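Local structure of KLLA0C04147p (Kluyveromyces lactis, 5H2D) at residues Asn87-Phe92 with Leu100-Phe105; Thr96-Tyr101 with Leu188-Asp193. The protein binds ergosterol through its oxysterol-binding-related domain, the part present here, and probably transfers sterols between membranes. All blocks are in the same frame, centred on the assembly; numbering follows the deposited sequence.

Contact 1 (Asn87-Phe92 with Leu100-Phe105); sequences NQAASF and LYVAIF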
loop_
_atom_site.group_PDB
_atom_site.type_symbol
_atom_site.label_atom_id
_atom_site.label_comp_id
_atom_site.label_asym_id
_atom_site.label_seq_id
_atom_site.Cartn_x
_atom_site.Cartn_y
_atom_site.Cartn_z
ATOM N N ASN A 87 9.645 -11.516 5.946
ATOM C CA ASN A 87 10.121 -12.540 6.872
ATOM C C ASN A 87 11.265 -13.326 6.261
ATOM O O ASN A 87 12.227 -13.674 6.957
ATOM C CB ASN A 87 8.980 -13.467 7.258
ATOM C CG ASN A 87 7.976 -12.778 8.123
ATOM O OD1 ASN A 87 8.347 -12.005 9.012
ATOM N ND2 ASN A 87 6.695 -13.016 7.858
ATOM N N GLN A 88 11.178 -13.620 4.963
ATOM C CA GLN A 88 12.328 -14.192 4.275
ATOM C C GLN A 88 13.539 -13.281 4.422
ATOM O O GLN A 88 14.634 -13.733 4.769
ATOM C CB GLN A 88 12.001 -14.428 2.800
ATOM C CG GLN A 88 10.981 -15.519 2.546
ATOM C CD GLN A 88 10.884 -15.858 1.078
ATOM O OE1 GLN A 88 10.587 -15.000 0.257
ATOM N NE2 GLN A 88 11.167 -17.111 0.734
ATOM N N ALA A 89 13.358 -11.980 4.184
ATOM C CA ALA A 89 14.458 -11.033 4.325
ATOM C C ALA A 89 15.085 -11.122 5.715
ATOM O O ALA A 89 16.314 -11.152 5.855
ATOM C CB ALA A 89 13.965 -9.610 4.050
ATOM N N ALA A 90 14.248 -11.173 6.757
ATOM C CA ALA A 90 14.764 -11.208 8.120
ATOM C C ALA A 90 15.628 -12.435 8.373
ATOM O O ALA A 90 16.469 -12.411 9.281
ATOM C CB ALA A 90 13.612 -11.176 9.130
ATOM N N SER A 91 15.452 -13.493 7.584
ATOM C CA SER A 91 16.131 -14.758 7.845
ATOM C C SER A 91 17.551 -14.815 7.292
ATOM O O SER A 91 18.286 -15.758 7.617
ATOM C CB SER A 91 15.310 -15.911 7.265
ATOM O OG SER A 91 15.431 -15.959 5.856
ATOM N N PHE A 92 17.968 -13.844 6.486
ATOM C CA PHE A 92 19.272 -13.887 5.830
ATOM C C PHE A 92 20.310 -13.124 6.650
ATOM O O PHE A 92 20.093 -11.971 7.027
ATOM C CB PHE A 92 19.172 -13.318 4.409
ATOM C CG PHE A 92 18.181 -14.049 3.543
ATOM C CD1 PHE A 92 18.214 -15.431 3.453
ATOM C CD2 PHE A 92 17.193 -13.364 2.847
ATOM C CE1 PHE A 92 17.295 -16.117 2.675
ATOM C CE2 PHE A 92 16.271 -14.048 2.065
ATOM C CZ PHE A 92 16.318 -15.421 1.980
ATOM N N LEU A 100 18.072 -7.175 -0.944
ATOM C CA LEU A 100 17.492 -7.704 -2.175
ATOM C C LEU A 100 16.021 -8.051 -1.981
ATOM O O LEU A 100 15.164 -7.704 -2.810
ATOM C CB LEU A 100 18.272 -8.936 -2.639
ATOM C CG LEU A 100 17.693 -9.695 -3.842
ATOM C CD1 LEU A 100 17.743 -8.834 -5.107
ATOM C CD2 LEU A 100 18.410 -11.019 -4.043
ATOM N N TYR A 101 15.712 -8.751 -0.892
ATOM C CA TYR A 101 14.333 -9.165 -0.664
ATOM C C TYR A 101 13.450 -7.991 -0.246
ATOM O O TYR A 101 12.276 -7.947 -0.631
ATOM C CB TYR A 101 14.300 -10.313 0.345
ATOM C CG TYR A 101 14.563 -11.653 -0.323
ATOM C CD1 TYR A 101 15.798 -11.929 -0.904
ATOM C CD2 TYR A 101 13.582 -12.630 -0.380
ATOM C CE1 TYR A 101 16.038 -13.136 -1.532
ATOM C CE2 TYR A 101 13.812 -13.841 -1.006
ATOM C CZ TYR A 101 15.050 -14.091 -1.573
ATOM O OH TYR A 101 15.313 -15.294 -2.196
ATOM N N VAL A 102 13.990 -7.027 0.511
ATOM C CA VAL A 102 13.251 -5.787 0.769
ATOM C C VAL A 102 12.897 -5.108 -0.547
ATOM O O VAL A 102 11.750 -4.684 -0.763
ATOM C CB VAL A 102 14.059 -4.847 1.688
ATOM C CG1 VAL A 102 13.479 -3.427 1.662
ATOM C CG2 VAL A 102 14.076 -5.372 3.116
ATOM N N ALA A 103 13.875 -4.997 -1.452
ATOM C CA ALA A 103 13.643 -4.341 -2.734
ATOM C C ALA A 103 12.561 -5.054 -3.524
ATOM O O ALA A 103 11.675 -4.418 -4.104
ATOM C CB ALA A 103 14.934 -4.298 -3.549
ATOM N N ILE A 104 12.648 -6.380 -3.599
ATOM C CA ILE A 104 11.644 -7.086 -4.380
ATOM C C ILE A 104 10.282 -6.983 -3.703
ATOM O O ILE A 104 9.260 -6.866 -4.386
ATOM C CB ILE A 104 12.103 -8.528 -4.648
ATOM C CG1 ILE A 104 13.308 -8.471 -5.594
ATOM C CG2 ILE A 104 10.980 -9.346 -5.272
ATOM C CD1 ILE A 104 14.079 -9.765 -5.744
ATOM N N PHE A 105 10.241 -6.929 -2.366
ATOM C CA PHE A 105 8.981 -6.583 -1.706
ATOM C C PHE A 105 8.412 -5.259 -2.221
ATOM O O PHE A 105 7.199 -5.147 -2.453
ATOM C CB PHE A 105 9.159 -6.517 -0.188
ATOM C CG PHE A 105 7.984 -5.897 0.521
ATOM C CD1 PHE A 105 6.827 -6.629 0.744
ATOM C CD2 PHE A 105 8.036 -4.578 0.956
ATOM C CE1 PHE A 105 5.728 -6.043 1.389
ATOM C CE2 PHE A 105 6.960 -3.998 1.610
ATOM C CZ PHE A 105 5.803 -4.727 1.827
#
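Tyr101 packs against three residues in the last turn of helix 84-90 and the turn that follows, giving up more surface than any other residue, 91 of the 205 Å² buried in all. At its base the backbones come close, with Ala89 CA and Tyr101 CA 5.3 Å apart. The small methyl of Ala89 permits this: Ala89 CB rests on Tyr101 CB at 3.8 Å, and a looser touch to Val102 CG2 extends the patch along the second helix.

Farther out, Phe92 meets the tyrosine ring in an edge-to-face stack, with centroids 4.8 Å apart and planes at 59°. One corner does the work: Phe92 CE2 stands 3.5 Å above the Tyr101 ring plane, over its centre, at nearly equal range from all six carbons. Tyr101 offers that face because its CG lies anti to the carbonyl carbon, chi1 -83°. The rim of the same ring is met by Gln88, whose OE1 comes in near the ring plane, 3.7 Å from Tyr101 CE2, with the amide plane turned almost perpendicular.

Ser91 ties down the turn: Gln88 O accepts from both Ser91 N and Ser91 OG, the hydroxyl bond being 2.6 Å long and lying on a lone pair. That oxygen lies over one face of the Phe92 ring, toward its rim. An alanine in place of Tyr101 is likely to leave Phe92 CE2 without the ring face it points into and the Phe92 ring, with fewer neighbours, freer to turn.

The contact lies inside a helical hairpin, helix 84-90 running roughly antiparallel to helix 95-108. Around it, Leu85 of the first helix and Phe315 of strand 314-319 pack on Tyr101, while Pro308 touches both aromatic rings.

Contact 2 (Thr96-Tyr101 with Leu188-Asp193); sequences TLRLLY and LTIRPD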
loop_
_atom_site.group_PDB
_atom_site.type_symbol
_atom_site.label_atom_id
_atom_site.label_comp_id
_atom_site.label_asym_id
_atom_site.label_seq_id
_atom_site.Cartn_x
_atom_site.Cartn_y
_atom_site.Cartn_z
ATOM N N THR A 96 23.104 -7.476 2.505
ATOM C CA THR A 96 22.790 -7.138 1.117
ATOM C C THR A 96 21.713 -8.051 0.547
ATOM O O THR A 96 20.959 -7.630 -0.339
ATOM C CB THR A 96 24.043 -7.192 0.237
ATOM O OG1 THR A 96 24.494 -8.550 0.097
ATOM C CG2 THR A 96 25.144 -6.337 0.836
ATOM N N LEU A 97 21.635 -9.295 1.028
ATOM C CA LEU A 97 20.564 -10.204 0.634
ATOM C C LEU A 97 19.251 -9.841 1.321
ATOM O O LEU A 97 18.181 -9.960 0.710
ATOM C CB LEU A 97 20.964 -11.652 0.939
ATOM C CG LEU A 97 19.985 -12.781 0.589
ATOM C CD1 LEU A 97 19.633 -12.777 -0.889
ATOM C CD2 LEU A 97 20.543 -14.146 0.994
ATOM N N ARG A 98 19.306 -9.377 2.567
ATOM C CA ARG A 98 18.109 -8.778 3.150
ATOM C C ARG A 98 17.609 -7.635 2.275
ATOM O O ARG A 98 16.407 -7.532 2.000
ATOM C CB ARG A 98 18.386 -8.291 4.572
ATOM C CG ARG A 98 18.844 -9.398 5.506
ATOM C CD ARG A 98 18.575 -9.078 6.977
ATOM N NE ARG A 98 19.442 -8.017 7.489
ATOM C CZ ARG A 98 20.666 -8.228 7.967
ATOM N NH1 ARG A 98 21.396 -7.213 8.412
ATOM N NH2 ARG A 98 21.160 -9.458 7.979
ATOM N N LEU A 99 18.520 -6.776 1.813
ATOM C CA LEU A 99 18.116 -5.651 0.976
ATOM C C LEU A 99 17.511 -6.125 -0.343
ATOM O O LEU A 99 16.543 -5.539 -0.831
ATOM C CB LEU A 99 19.303 -4.719 0.727
ATOM C CG LEU A 99 19.034 -3.484 -0.130
ATOM C CD1 LEU A 99 17.758 -2.749 0.331
ATOM C CD2 LEU A 99 20.215 -2.523 -0.153
ATOM N N LEU A 100 18.072 -7.175 -0.944
ATOM C CA LEU A 100 17.492 -7.704 -2.175
ATOM C C LEU A 100 16.021 -8.051 -1.981
ATOM O O LEU A 100 15.164 -7.704 -2.810
ATOM C CB LEU A 100 18.272 -8.936 -2.639
ATOM C CG LEU A 100 17.693 -9.695 -3.842
ATOM C CD1 LEU A 100 17.743 -8.834 -5.107
ATOM C CD2 LEU A 100 18.410 -11.019 -4.043
ATOM N N TYR A 101 15.712 -8.751 -0.892
ATOM C CA TYR A 101 14.333 -9.165 -0.664
ATOM C C TYR A 101 13.450 -7.991 -0.246
ATOM O O TYR A 101 12.276 -7.947 -0.631
ATOM C CB TYR A 101 14.300 -10.313 0.345
ATOM C CG TYR A 101 14.563 -11.653 -0.323
ATOM C CD1 TYR A 101 15.798 -11.929 -0.904
ATOM C CD2 TYR A 101 13.582 -12.630 -0.380
ATOM C CE1 TYR A 101 16.038 -13.136 -1.532
ATOM C CE2 TYR A 101 13.812 -13.841 -1.006
ATOM C CZ TYR A 101 15.050 -14.091 -1.573
ATOM O OH TYR A 101 15.313 -15.294 -2.196
ATOM N N LEU A 188 10.889 1.005 6.416
ATOM C CA LEU A 188 10.769 -0.434 6.576
ATOM C C LEU A 188 11.865 -0.888 7.531
ATOM O O LEU A 188 13.052 -0.699 7.246
ATOM C CB LEU A 188 10.857 -1.140 5.220
ATOM C CG LEU A 188 10.214 -2.525 5.150
ATOM C CD1 LEU A 188 9.836 -2.875 3.716
ATOM C CD2 LEU A 188 11.161 -3.575 5.717
ATOM N N THR A 189 11.458 -1.413 8.684
ATOM C CA THR A 189 12.373 -1.827 9.739
ATOM C C THR A 189 12.449 -3.345 9.750
ATOM O O THR A 189 11.416 -4.018 9.767
ATOM C CB THR A 189 11.904 -1.319 11.105
ATOM O OG1 THR A 189 11.862 0.110 11.103
ATOM C CG2 THR A 189 12.857 -1.793 12.207
ATOM N N ILE A 190 13.669 -3.887 9.743
ATOM C CA ILE A 190 13.877 -5.328 9.821
ATOM C C ILE A 190 14.579 -5.629 11.136
ATOM O O ILE A 190 15.527 -4.931 11.504
ATOM C CB ILE A 190 14.701 -5.869 8.641
ATOM C CG1 ILE A 190 13.944 -5.721 7.314
ATOM C CG2 ILE A 190 15.063 -7.336 8.895
ATOM C CD1 ILE A 190 12.791 -6.698 7.147
ATOM N N ARG A 191 14.091 -6.649 11.845
ATOM C CA ARG A 191 14.779 -7.227 13.001
ATOM C C ARG A 191 15.378 -8.565 12.574
ATOM O O ARG A 191 14.679 -9.587 12.592
ATOM C CB ARG A 191 13.809 -7.414 14.173
ATOM C CG ARG A 191 13.479 -6.119 14.909
ATOM C CD ARG A 191 12.348 -6.291 15.911
ATOM N NE ARG A 191 11.037 -6.329 15.270
ATOM C CZ ARG A 191 10.382 -5.248 14.839
ATOM N NH1 ARG A 191 10.916 -4.038 14.963
ATOM N NH2 ARG A 191 9.190 -5.382 14.273
ATOM N N PRO A 192 16.660 -8.612 12.198
ATOM C CA PRO A 192 17.199 -9.819 11.556
ATOM C C PRO A 192 17.308 -10.990 12.517
ATOM O O PRO A 192 17.530 -10.822 13.719
ATOM C CB PRO A 192 18.588 -9.375 11.081
ATOM C CG PRO A 192 18.558 -7.871 11.104
ATOM C CD PRO A 192 17.642 -7.519 12.232
ATOM N N ASP A 193 17.173 -12.195 11.957
ATOM C CA ASP A 193 17.318 -13.402 12.764
ATOM C C ASP A 193 18.718 -13.512 13.349
ATOM O O ASP A 193 18.896 -14.108 14.416
ATOM C CB ASP A 193 17.005 -14.648 11.930
ATOM C CG ASP A 193 15.526 -14.807 11.641
ATOM O OD1 ASP A 193 14.714 -14.075 12.243
ATOM O OD2 ASP A 193 15.175 -15.675 10.819
#
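This is a helix-to-strand-end packing contact in the oxysterol-binding-related domain, a fold built round a curled antiparallel beta barrel: Arg98 of helix 95-108 lies against Pro192 and Ile190, where strand 178-190 runs out into a loop. It is small, burying 110 Å² in all, and the backbones stay well apart, Arg98 CA and Pro192 CA being 8.5 Å from each other. The long arginine bridges the gap, and all three touching residues are buried.

The aliphatic part of Arg98 meets the strand first. Its CD comes to 4.4 Å from Ile190 CG2, a loose apolar touch at the foot of the side chain's bend. That bend, chi3 -71°, turns the guanidinium aside from the run of the chain and lets it present a face to the proline, the side chains of Arg98 and Pro192 crossing at about a right angle.

With its plane set against a hydrocarbon ring, the guanidinium can send its N-H groups to other partners. NE forms a salt bridge with Glu199 OE1. Glu199 is itself set in place by the fold, since its backbone pairs with that of Ile190, so the strand that gives Arg98 an apolar neighbour also positions its counter-ion. In these buried surroundings the nearby carboxylate probably stabilises the arginine's charge. Arg191, between the two touching residues, points away from the helix and makes salt bridges with Glu198 and Asp162 instead.

The closest approach is made by the proline's outer corner: Pro192 CG stands 3.6 Å above the guanidinium plane, displaced toward its rim, and reaches Arg98 NE at 3.7 Å.

In the fold
Contacts 1 and 2 are neighbours on helix 95-108, their centres about 5 Å apart, and both include Leu100 and Tyr101 in their ranges. They are also bonded together. Ala90 O lies 2.8 Å from Asp193 N, a probable hydrogen bond to the strand exit, and Phe92 O is 2.9 Å from Arg98 NH2, probably another. Thus the turn that carries the Phe92 ring is tied to the arginine of contact 2. The centres of contacts 1 and 2 lie about 17 and 19 Å from the chain's centre. Contact 1 holds the hairpin together; contact 2 fastens its second helix to the end of strand 178-190. Both lie in the domain that carries the ergosterol pocket.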